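Local coordinates for caspase recruitment domain-containing protein 19 (Homo sapiens, PDB 4FH0) that inhibits BCL10-induced activation of NF-kappa-B and associates with BCL10 through its caspase recruitment domain, the part of the protein described here, at residues T19-L24 against S58-L63; D30-Q35 against Y86-P91; D9-D14 against Q79-A84. The protein carries 2 engineered substitutions. All coordinates share one frame; numbering follows the deposited sequence. Where two conformers were deposited one is given.

Contact 1 (T19-L24 against S58-L63); sequences TGHGRL and SLRVRL. With SO4 (sulfate ion), chain D.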
loop_
_atom_site.group_PDB
_atom_site.type_symbol
_atom_site.label_atom_id
_atom_site.label_comp_id
_atom_site.label_asym_id
_atom_site.label_seq_id
_atom_site.Cartn_x
_atom_site.Cartn_y
_atom_site.Cartn_z
ATOM N N THR A 19 -1.125 -8.538 2.775
ATOM C CA THR A 19 -1.071 -8.336 4.225
ATOM C C THR A 19 -0.590 -9.585 4.964
ATOM O O THR A 19 -0.448 -9.577 6.173
ATOM C CB THR A 19 -2.423 -7.892 4.789
ATOM O OG1 THR A 19 -3.423 -8.883 4.518
ATOM C CG2 THR A 19 -2.851 -6.542 4.184
ATOM N N GLY A 20 -0.317 -10.664 4.244
ATOM C CA GLY A 20 0.207 -11.854 4.896
ATOM C C GLY A 20 1.565 -11.601 5.505
ATOM O O GLY A 20 2.393 -10.911 4.918
ATOM N N HIS A 21 1.823 -12.176 6.675
ATOM C CA HIS A 21 3.098 -11.945 7.327
ATOM C C HIS A 21 4.245 -12.366 6.439
ATOM O O HIS A 21 4.196 -13.436 5.834
ATOM C CB HIS A 21 3.188 -12.720 8.631
ATOM C CG HIS A 21 2.243 -12.241 9.671
ATOM N ND1 HIS A 21 1.088 -12.919 9.988
ATOM C CD2 HIS A 21 2.256 -11.129 10.443
ATOM C CE1 HIS A 21 0.450 -12.265 10.941
ATOM N NE2 HIS A 21 1.141 -11.179 11.238
ATOM N N GLY A 22 5.268 -11.513 6.366
ATOM C CA GLY A 22 6.451 -11.774 5.571
ATOM C C GLY A 22 6.394 -11.210 4.156
ATOM O O GLY A 22 7.406 -11.104 3.481
ATOM N N ARG A 23 5.234 -10.803 3.690
ATOM C CA ARG A 23 5.145 -10.366 2.299
ATOM C C ARG A 23 5.786 -8.998 2.068
ATOM O O ARG A 23 6.506 -8.816 1.084
ATOM C CB ARG A 23 3.704 -10.449 1.848
ATOM C CG ARG A 23 3.227 -11.967 1.805
ATOM C CD ARG A 23 3.167 -12.366 0.429
ATOM N NE ARG A 23 3.005 -13.799 0.225
ATOM C CZ ARG A 23 1.914 -14.513 0.487
ATOM N NH1 ARG A 23 0.856 -13.989 1.096
ATOM N NH2 ARG A 23 1.908 -15.788 0.141
ATOM N N LEU A 24 5.538 -8.063 2.977
ATOM C CA LEU A 24 6.142 -6.752 2.919
ATOM C C LEU A 24 6.895 -6.508 4.218
ATOM O O LEU A 24 6.407 -6.803 5.314
ATOM C CB LEU A 24 5.084 -5.672 2.718
ATOM C CG LEU A 24 4.521 -5.578 1.308
ATOM C CD1 LEU A 24 3.261 -4.745 1.305
ATOM C CD2 LEU A 24 5.566 -4.980 0.380
ATOM N N SER A 58 1.571 -2.685 15.091
ATOM C CA SER A 58 2.069 -3.796 14.276
ATOM C C SER A 58 1.949 -3.471 12.788
ATOM O O SER A 58 0.989 -2.844 12.331
ATOM C CB SER A 58 1.344 -5.111 14.558
ATOM O OG SER A 58 0.171 -5.237 13.778
ATOM N N LEU A 59 2.951 -3.902 12.039
ATOM C CA LEU A 59 2.994 -3.638 10.612
ATOM C C LEU A 59 1.748 -4.169 9.906
ATOM O O LEU A 59 1.186 -3.478 9.058
ATOM C CB LEU A 59 4.270 -4.225 10.023
ATOM C CG LEU A 59 4.422 -4.002 8.533
ATOM C CD1 LEU A 59 4.496 -2.535 8.199
ATOM C CD2 LEU A 59 5.672 -4.719 8.075
ATOM N N ARG A 60 1.294 -5.371 10.266
ATOM C CA ARG A 60 0.139 -5.937 9.571
ATOM C C ARG A 60 -1.120 -5.080 9.804
ATOM O O ARG A 60 -1.925 -4.883 8.883
ATOM C CB ARG A 60 -0.117 -7.388 9.974
ATOM C CG ARG A 60 -1.325 -8.029 9.286
ATOM C CD ARG A 60 -1.240 -9.568 9.260
ATOM N NE ARG A 60 -2.278 -10.179 8.419
ATOM C CZ ARG A 60 -3.522 -10.419 8.823
ATOM N NH1 ARG A 60 -3.896 -10.102 10.060
ATOM N NH2 ARG A 60 -4.402 -10.968 7.993
ATOM N N VAL A 61 -1.291 -4.581 11.027
ATOM C CA VAL A 61 -2.443 -3.748 11.346
ATOM C C VAL A 61 -2.382 -2.464 10.518
ATOM O O VAL A 61 -3.388 -2.061 9.914
ATOM C CB VAL A 61 -2.513 -3.447 12.859
ATOM C CG1 VAL A 61 -3.514 -2.307 13.156
ATOM C CG2 VAL A 61 -2.901 -4.707 13.602
ATOM N N ARG A 62 -1.213 -1.823 10.476
ATOM C CA ARG A 62 -1.040 -0.622 9.673
ATOM C C ARG A 62 -1.300 -0.913 8.197
ATOM O O ARG A 62 -1.947 -0.117 7.524
ATOM C CB ARG A 62 0.347 -0.036 9.898
ATOM C CG ARG A 62 0.475 0.642 11.238
ATOM C CD ARG A 62 1.851 1.210 11.438
ATOM N NE ARG A 62 2.843 0.223 11.845
ATOM C CZ ARG A 62 4.031 0.028 11.279
ATOM N NH1 ARG A 62 4.382 0.683 10.185
ATOM N NH2 ARG A 62 4.865 -0.862 11.816
ATOM N N LEU A 63 -0.835 -2.051 7.698
ATOM C CA LEU A 63 -1.056 -2.373 6.281
ATOM C C LEU A 63 -2.523 -2.592 5.984
ATOM O O LEU A 63 -3.022 -2.139 4.969
ATOM C CB LEU A 63 -0.280 -3.609 5.855
ATOM C CG LEU A 63 1.103 -3.379 5.335
ATOM C CD1 LEU A 63 1.718 -4.750 5.101
ATOM C CD2 LEU A 63 1.044 -2.555 4.045
HETATM S S SO4 D . 5.792 -16.241 0.315
HETATM O O1 SO4 D . 4.656 -16.841 -0.368
HETATM O O2 SO4 D . 5.738 -14.767 0.206
HETATM O O3 SO4 D . 5.656 -16.550 1.739
HETATM O O4 SO4 D . 7.062 -16.758 -0.180
HETATM O O HOH W 1 -3.353 -11.980 5.409
#
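T19 OG1 is gripped by two partners, one of which joins it to R60: it donates to T15 O in the last turn of helix 7-18 and accepts from water 1, whose oxygen lies 3.2 Å from it. The same water accepts from R60 NH2 at 3.0 Å, in the plane of the guanidinium at its edge, so threonine and arginine are bridged. A direct bond runs from R60 NE to T19 O at 3.0 Å, but its N-H...O angle of 129° makes it weak. R60 CG stands anti to the backbone N (chi1 179°) and the chain runs extended to NE, which carries the guanidinium across T19.

R60 CD sits over one face of the H21 imidazole, 3.8 Å from the ring centroid and 26° off the normal, a CH-pi contact displaced toward the NE2-CE1 rim. H21 and G22 are the central residues of a type II turn, closed by R23 N to G20 O at 3.1 Å; the positive phi of G22 suits glycine. Beyond the turn, R23 NE and NH2 hold a sulfate, probably from the crystallisation liquor, which R95 also binds.

Apolar packing lies deeper. L24 CD1 rests 4.1 Å from L63 CD1, and T19 CG2 lies 4.2 Å from L63 CB. Separately, the methyl L59 CD2 meets the carbonyl L24 O at 3.5 Å. S58 caps the helix start, its OG accepting from V61 N. The connection between helices 7-18 and 26-37 thus packs on the first turn of helix 59-73, within the six-helix death-fold bundle of a CARD.

Contact 2 (D30-Q35 against Y86-P91); sequences DRIILQ and YIHAQP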
loop_
_atom_site.group_PDB
_atom_site.type_symbol
_atom_site.label_atom_id
_atom_site.label_comp_id
_atom_site.label_asym_id
_atom_site.label_seq_id
_atom_site.Cartn_x
_atom_site.Cartn_y
_atom_site.Cartn_z
ATOM N N ASP A 30 7.549 1.454 4.441
ATOM C CA ASP A 30 7.912 2.835 4.696
ATOM C C ASP A 30 8.177 3.576 3.392
ATOM O O ASP A 30 7.768 4.737 3.245
ATOM C CB ASP A 30 9.135 2.896 5.604
ATOM C CG ASP A 30 8.866 2.331 6.975
ATOM O OD1 ASP A 30 7.678 2.043 7.321
ATOM O OD2 ASP A 30 9.866 2.154 7.694
ATOM N N ARG A 31 8.859 2.925 2.450
ATOM C CA ARG A 31 9.148 3.571 1.177
ATOM C C ARG A 31 7.895 3.751 0.329
ATOM O O ARG A 31 7.779 4.740 -0.389
ATOM C CB ARG A 31 10.188 2.783 0.406
ATOM C CG ARG A 31 11.532 2.844 1.083
ATOM C CD ARG A 31 12.504 1.944 0.427
ATOM N NE ARG A 31 13.824 2.102 1.007
ATOM C CZ ARG A 31 14.785 1.187 0.958
ATOM N NH1 ARG A 31 14.586 0.003 0.384
ATOM N NH2 ARG A 31 15.951 1.449 1.510
ATOM N N ILE A 32 6.970 2.789 0.390
ATOM C CA ILE A 32 5.708 2.913 -0.301
ATOM C C ILE A 32 4.929 4.115 0.241
ATOM O O ILE A 32 4.361 4.895 -0.529
ATOM C CB ILE A 32 4.906 1.610 -0.155
ATOM C CG1 ILE A 32 5.575 0.513 -1.003
ATOM C CG2 ILE A 32 3.472 1.801 -0.589
ATOM C CD1 ILE A 32 5.085 -0.907 -0.722
ATOM N N ILE A 33 4.898 4.263 1.557
ATOM C CA ILE A 33 4.203 5.378 2.171
ATOM C C ILE A 33 4.811 6.696 1.700
ATOM O O ILE A 33 4.096 7.648 1.360
ATOM C CB ILE A 33 4.234 5.257 3.685
ATOM C CG1 ILE A 33 3.242 4.181 4.108
ATOM C CG2 ILE A 33 3.895 6.591 4.367
ATOM C CD1 ILE A 33 3.491 3.676 5.488
ATOM N N LEU A 34 6.137 6.754 1.653
ATOM C CA LEU A 34 6.794 7.968 1.175
ATOM C C LEU A 34 6.448 8.271 -0.277
ATOM O O LEU A 34 6.187 9.415 -0.632
ATOM C CB LEU A 34 8.284 7.879 1.375
ATOM C CG LEU A 34 8.616 8.029 2.858
ATOM C CD1 LEU A 34 10.095 7.873 3.041
ATOM C CD2 LEU A 34 8.147 9.372 3.390
ATOM N N GLN A 35 6.401 7.241 -1.102
ATOM C CA GLN A 35 6.013 7.393 -2.493
ATOM C C GLN A 35 4.606 7.986 -2.618
ATOM O O GLN A 35 4.345 8.799 -3.493
ATOM C CB GLN A 35 6.051 6.032 -3.177
ATOM C CG GLN A 35 6.014 6.110 -4.655
ATOM C CD GLN A 35 7.262 6.782 -5.170
ATOM O OE1 GLN A 35 8.373 6.517 -4.697
ATOM N NE2 GLN A 35 7.087 7.664 -6.101
ATOM N N TYR A 86 5.287 -1.579 -7.297
ATOM C CA TYR A 86 6.263 -1.907 -8.338
ATOM C C TYR A 86 7.625 -1.309 -8.019
ATOM O O TYR A 86 8.659 -1.985 -8.107
ATOM C CB TYR A 86 5.816 -1.407 -9.719
ATOM C CG TYR A 86 6.961 -1.404 -10.711
ATOM C CD1 TYR A 86 7.428 -2.571 -11.261
ATOM C CD2 TYR A 86 7.581 -0.225 -11.063
ATOM C CE1 TYR A 86 8.492 -2.568 -12.132
ATOM C CE2 TYR A 86 8.647 -0.202 -11.941
ATOM C CZ TYR A 86 9.099 -1.379 -12.469
ATOM O OH TYR A 86 10.149 -1.397 -13.353
ATOM N N ILE A 87 7.647 -0.046 -7.638
ATOM C CA ILE A 87 8.936 0.626 -7.384
ATOM C C ILE A 87 9.692 -0.003 -6.209
ATOM O O ILE A 87 10.903 -0.255 -6.314
ATOM C CB ILE A 87 8.752 2.148 -7.123
ATOM C CG1 ILE A 87 8.197 2.813 -8.379
ATOM C CG2 ILE A 87 10.079 2.793 -6.667
ATOM C CD1 ILE A 87 7.734 4.221 -8.153
ATOM N N HIS A 88 8.991 -0.239 -5.092
ATOM C CA HIS A 88 9.654 -0.624 -3.846
ATOM C C HIS A 88 9.549 -2.089 -3.428
ATOM O O HIS A 88 10.213 -2.502 -2.477
ATOM C CB HIS A 88 9.153 0.285 -2.722
ATOM C CG HIS A 88 9.498 1.718 -2.946
ATOM N ND1 HIS A 88 10.804 2.158 -2.994
ATOM C CD2 HIS A 88 8.721 2.800 -3.176
ATOM C CE1 HIS A 88 10.815 3.457 -3.224
ATOM N NE2 HIS A 88 9.566 3.869 -3.353
ATOM N N ALA A 89 8.740 -2.870 -4.100
ATOM C CA ALA A 89 8.574 -4.284 -3.811
ATOM C C ALA A 89 8.307 -5.088 -5.061
ATOM O O ALA A 89 7.401 -5.768 -5.142
ATOM C CB ALA A 89 7.435 -4.511 -2.814
ATOM N N GLN A 90 9.163 -4.930 -6.048
ATOM C CA GLN A 90 8.897 -5.528 -7.345
ATOM C C GLN A 90 8.624 -7.036 -7.332
ATOM O O GLN A 90 7.713 -7.487 -8.012
ATOM C CB GLN A 90 10.000 -5.164 -8.343
ATOM C CG GLN A 90 9.608 -5.472 -9.777
ATOM C CD GLN A 90 9.914 -6.890 -10.188
ATOM O OE1 GLN A 90 10.870 -7.508 -9.705
ATOM N NE2 GLN A 90 9.080 -7.430 -11.074
ATOM N N PRO A 91 9.401 -7.815 -6.571
ATOM C CA PRO A 91 9.113 -9.250 -6.558
ATOM C C PRO A 91 7.683 -9.557 -6.123
ATOM O O PRO A 91 6.983 -10.366 -6.730
ATOM C CB PRO A 91 10.142 -9.786 -5.571
ATOM C CG PRO A 91 11.278 -8.848 -5.721
ATOM C CD PRO A 91 10.653 -7.505 -5.868
HETATM O O HOH W 2 12.222 -1.389 -0.979
#
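Q35 and H88 form the one direct hydrogen bond of this contact: H88 NE2 donates to Q35 OE1 over 3.2 Å with an N-H...O angle of 158°. The acceptor lies near the imidazole plane, at its edge, whereas seen from the amide the N-H arrives tilted 21° from the carbonyl plane. With Q35 CG anti to the backbone N, the bend at chi2 (65°) turns the amide so that OE1 meets the ring.

Contacts over the ring faces come next. R31 CB stands almost exactly above the H88 ring, 3.6 Å from its centroid, in a CH-pi contact, and R31 CD also lies 3.8 Å from H88 ND1. The opposite face is covered from within the same helix by I87 CG2. Pinched between two aliphatic groups and held at NE2, the imidazole has its rotation well defined.

Other van der Waals contacts are sparser. The I32 and H88 side chains slide past each other in opposite directions, I32 CG1 4.0 Å from H88 CB. The I87 and Q35 side chains cross at about a right angle, I87 CD1 4.0 Å from Q35 CD, which sets a methyl against the amide carbon.

A water supplies the last link. R31 is extended, which takes its guanidinium beyond the ring, where NH1 donates to water 2; the water in turn donates to H88 O at 2.7 Å.

These residues join the middle of helix 26-37 to the C-terminal end of helix 75-88, just before A89 breaks the helix and helix 90-95 begins. From here I32 also packs on earlier turns of helix 75-88.

Contact 3 (D9-D14 against Q79-A84); sequences DRLVQD and QEFYRA. With SO4 (sulfate ion), chain C.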
loop_
_atom_site.group_PDB
_atom_site.type_symbol
_atom_site.label_atom_id
_atom_site.label_comp_id
_atom_site.label_asym_id
_atom_site.label_seq_id
_atom_site.Cartn_x
_atom_site.Cartn_y
_atom_site.Cartn_z
ATOM N N ASP A 9 -10.774 -3.048 -7.609
ATOM C CA ASP A 9 -11.076 -4.488 -7.579
ATOM C C ASP A 9 -9.810 -5.316 -7.394
ATOM O O ASP A 9 -9.793 -6.281 -6.628
ATOM C CB ASP A 9 -11.765 -4.984 -8.863
ATOM C CG ASP A 9 -13.086 -4.353 -9.117
ATOM O OD1 ASP A 9 -13.886 -4.212 -8.169
ATOM O OD2 ASP A 9 -13.313 -4.012 -10.304
ATOM N N ARG A 10 -8.737 -4.924 -8.066
ATOM C CA ARG A 10 -7.479 -5.643 -7.921
ATOM C C ARG A 10 -7.011 -5.587 -6.475
ATOM O O ARG A 10 -6.593 -6.598 -5.898
ATOM C CB ARG A 10 -6.410 -5.062 -8.852
ATOM C CG ARG A 10 -6.682 -5.356 -10.312
ATOM C CD ARG A 10 -5.548 -4.875 -11.213
ATOM N NE ARG A 10 -4.315 -5.569 -10.891
ATOM C CZ ARG A 10 -3.094 -5.151 -11.202
ATOM N NH1 ARG A 10 -2.910 -4.031 -11.884
ATOM N NH2 ARG A 10 -2.062 -5.871 -10.817
ATOM N N LEU A 11 -7.073 -4.408 -5.871
ATOM C CA LEU A 11 -6.574 -4.255 -4.508
ATOM C C LEU A 11 -7.382 -5.097 -3.527
ATOM O O LEU A 11 -6.812 -5.720 -2.620
ATOM C CB LEU A 11 -6.544 -2.789 -4.075
ATOM C CG LEU A 11 -5.694 -2.541 -2.825
ATOM C CD1 LEU A 11 -4.242 -2.991 -3.030
ATOM C CD2 LEU A 11 -5.751 -1.091 -2.414
ATOM N N VAL A 12 -8.699 -5.114 -3.693
ATOM C CA VAL A 12 -9.532 -5.967 -2.857
ATOM C C VAL A 12 -9.099 -7.411 -3.016
ATOM O O VAL A 12 -8.936 -8.124 -2.027
ATOM C CB VAL A 12 -11.025 -5.795 -3.210
ATOM C CG1 VAL A 12 -11.875 -6.953 -2.640
ATOM C CG2 VAL A 12 -11.519 -4.447 -2.718
ATOM N N GLN A 13 -8.897 -7.841 -4.255
ATOM C CA GLN A 13 -8.484 -9.216 -4.511
ATOM C C GLN A 13 -7.138 -9.530 -3.854
ATOM O O GLN A 13 -6.986 -10.573 -3.239
ATOM C CB GLN A 13 -8.385 -9.510 -6.014
ATOM C CG GLN A 13 -8.010 -10.955 -6.300
ATOM C CD GLN A 13 -7.836 -11.268 -7.788
ATOM O OE1 GLN A 13 -8.121 -10.440 -8.657
ATOM N NE2 GLN A 13 -7.328 -12.463 -8.078
ATOM N N ASP A 14 -6.188 -8.610 -3.970
ATOM C CA ASP A 14 -4.823 -8.828 -3.513
ATOM C C ASP A 14 -4.589 -8.605 -2.028
ATOM O O ASP A 14 -3.501 -8.898 -1.539
ATOM C CB ASP A 14 -3.878 -7.889 -4.275
ATOM C CG ASP A 14 -3.699 -8.269 -5.728
ATOM O OD1 ASP A 14 -3.933 -9.446 -6.075
ATOM O OD2 ASP A 14 -3.286 -7.400 -6.529
ATOM N N GLN A 79 -4.457 2.828 -7.978
ATOM C CA GLN A 79 -3.482 2.810 -9.067
ATOM C C GLN A 79 -2.103 3.275 -8.596
ATOM O O GLN A 79 -1.088 2.641 -8.894
ATOM C CB GLN A 79 -3.973 3.692 -10.213
ATOM C CG GLN A 79 -3.003 3.720 -11.376
ATOM C CD GLN A 79 -3.569 4.381 -12.630
ATOM O OE1 GLN A 79 -4.595 5.063 -12.599
ATOM N NE2 GLN A 79 -2.899 4.163 -13.745
ATOM N N GLU A 80 -2.065 4.365 -7.835
ATOM C CA GLU A 80 -0.799 4.871 -7.334
ATOM C C GLU A 80 -0.154 3.875 -6.387
ATOM O O GLU A 80 1.061 3.739 -6.377
ATOM C CB GLU A 80 -0.986 6.237 -6.667
ATOM C CG GLU A 80 -1.440 7.321 -7.627
ATOM C CD GLU A 80 -0.419 7.618 -8.725
ATOM O OE1 GLU A 80 0.798 7.421 -8.518
ATOM O OE2 GLU A 80 -0.842 8.066 -9.802
ATOM N N PHE A 81 -0.955 3.187 -5.579
ATOM C CA PHE A 81 -0.402 2.163 -4.717
ATOM C C PHE A 81 0.313 1.091 -5.540
ATOM O O PHE A 81 1.411 0.672 -5.193
ATOM C CB PHE A 81 -1.475 1.522 -3.836
ATOM C CG PHE A 81 -0.963 0.350 -3.081
ATOM C CD1 PHE A 81 -0.198 0.520 -1.939
ATOM C CD2 PHE A 81 -1.219 -0.933 -3.524
ATOM C CE1 PHE A 81 0.297 -0.589 -1.247
ATOM C CE2 PHE A 81 -0.690 -2.021 -2.863
ATOM C CZ PHE A 81 0.053 -1.853 -1.717
ATOM N N TYR A 82 -0.309 0.616 -6.622
ATOM C CA TYR A 82 0.333 -0.414 -7.435
ATOM C C TYR A 82 1.632 0.081 -8.037
ATOM O O TYR A 82 2.592 -0.676 -8.139
ATOM C CB TYR A 82 -0.597 -0.963 -8.506
ATOM C CG TYR A 82 -1.527 -2.015 -7.932
ATOM C CD1 TYR A 82 -2.791 -1.693 -7.473
ATOM C CD2 TYR A 82 -1.122 -3.329 -7.818
ATOM C CE1 TYR A 82 -3.615 -2.660 -6.926
ATOM C CE2 TYR A 82 -1.953 -4.304 -7.290
ATOM C CZ TYR A 82 -3.190 -3.971 -6.830
ATOM O OH TYR A 82 -4.018 -4.926 -6.261
ATOM N N ARG A 83 1.680 1.343 -8.439
ATOM C CA ARG A 83 2.927 1.876 -8.948
ATOM C C ARG A 83 3.985 1.902 -7.845
ATOM O O ARG A 83 5.135 1.519 -8.060
ATOM C CB ARG A 83 2.742 3.266 -9.547
ATOM C CG ARG A 83 4.104 3.858 -9.960
ATOM C CD ARG A 83 3.951 4.988 -10.945
ATOM N NE ARG A 83 5.174 5.784 -11.109
ATOM C CZ ARG A 83 5.470 6.842 -10.358
ATOM N NH1 ARG A 83 4.645 7.219 -9.387
ATOM N NH2 ARG A 83 6.577 7.529 -10.571
ATOM N N ALA A 84 3.605 2.317 -6.644
ATOM C CA ALA A 84 4.542 2.364 -5.528
ATOM C C ALA A 84 5.051 0.972 -5.170
ATOM O O ALA A 84 6.222 0.776 -4.809
ATOM C CB ALA A 84 3.874 3.025 -4.309
HETATM S S SO4 C . 0.523 -2.687 -12.202
HETATM O O1 SO4 C . 0.144 -3.715 -11.226
HETATM O O2 SO4 C . -0.671 -2.208 -12.890
HETATM O O3 SO4 C . 1.241 -1.598 -11.552
HETATM O O4 SO4 C . 1.435 -3.286 -13.196
#
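Y82 runs obliquely to D14 and has one ring face covered by the R10 guanidinium. The tyrosine OH donates to D14 OD2 at 2.6 Å, with OD2 lying near the plane of the phenol ring; on the carboxylate the hydroxyl comes from the anti side, 29° out of plane, and the two flat groups are turned 61° apart. D14 OD2 also accepts from S98 OG.

The R10 guanidinium stacks nearly flat on the ring, planes 27° apart, with CZ 4.5 Å from the Y82 centroid in a cation-pi contact displaced toward CE2. A bend at chi3 turns the group over the ring face, and NE donates to S98 OG, so S98 links R10 with D14. The outer edge holds a sulfate: R10 NH1 bonds to its O2 at 3.1 Å, and O1 accepts from both NH1 and NH2. The sulfate, probably from the crystallisation liquor, is also bound by Y7, H93 and R99.

L11 takes the inner side. Its CD1 lies 3.7 Å from F81 CE2, the two side chains crossing at about a right angle, and 4.0 Å from Y82 CE1.

The axes of segments 9-14 and 79-84 come within 10.7 Å, polar toward the sulfate and apolar inward, a packing of helix 7-18 on helix 75-88 that belongs to the six-helix CARD bundle of the death-fold superfamily.

Overall arrangement
From the N terminus, helix 7-18 opens contact 3, which closes only on reaching helix 75-88 and so spans the longest loop. The next connection, 19-24, starts contact 1; it closes at the first turn of helix 59-73, entirely within the span of contact 3. Helix 26-37 then opens contact 2, which ends at 86-91, after both others have closed, and therefore crosses each of them. Contacts 2 and 3 share helix 75-88 and touch where I32 and Q35 pack on F81 and A84. Contact 1 meets contact 2 through L24 against A89 and I32, but only approaches contact 3, to about 5 Å between nearest atoms.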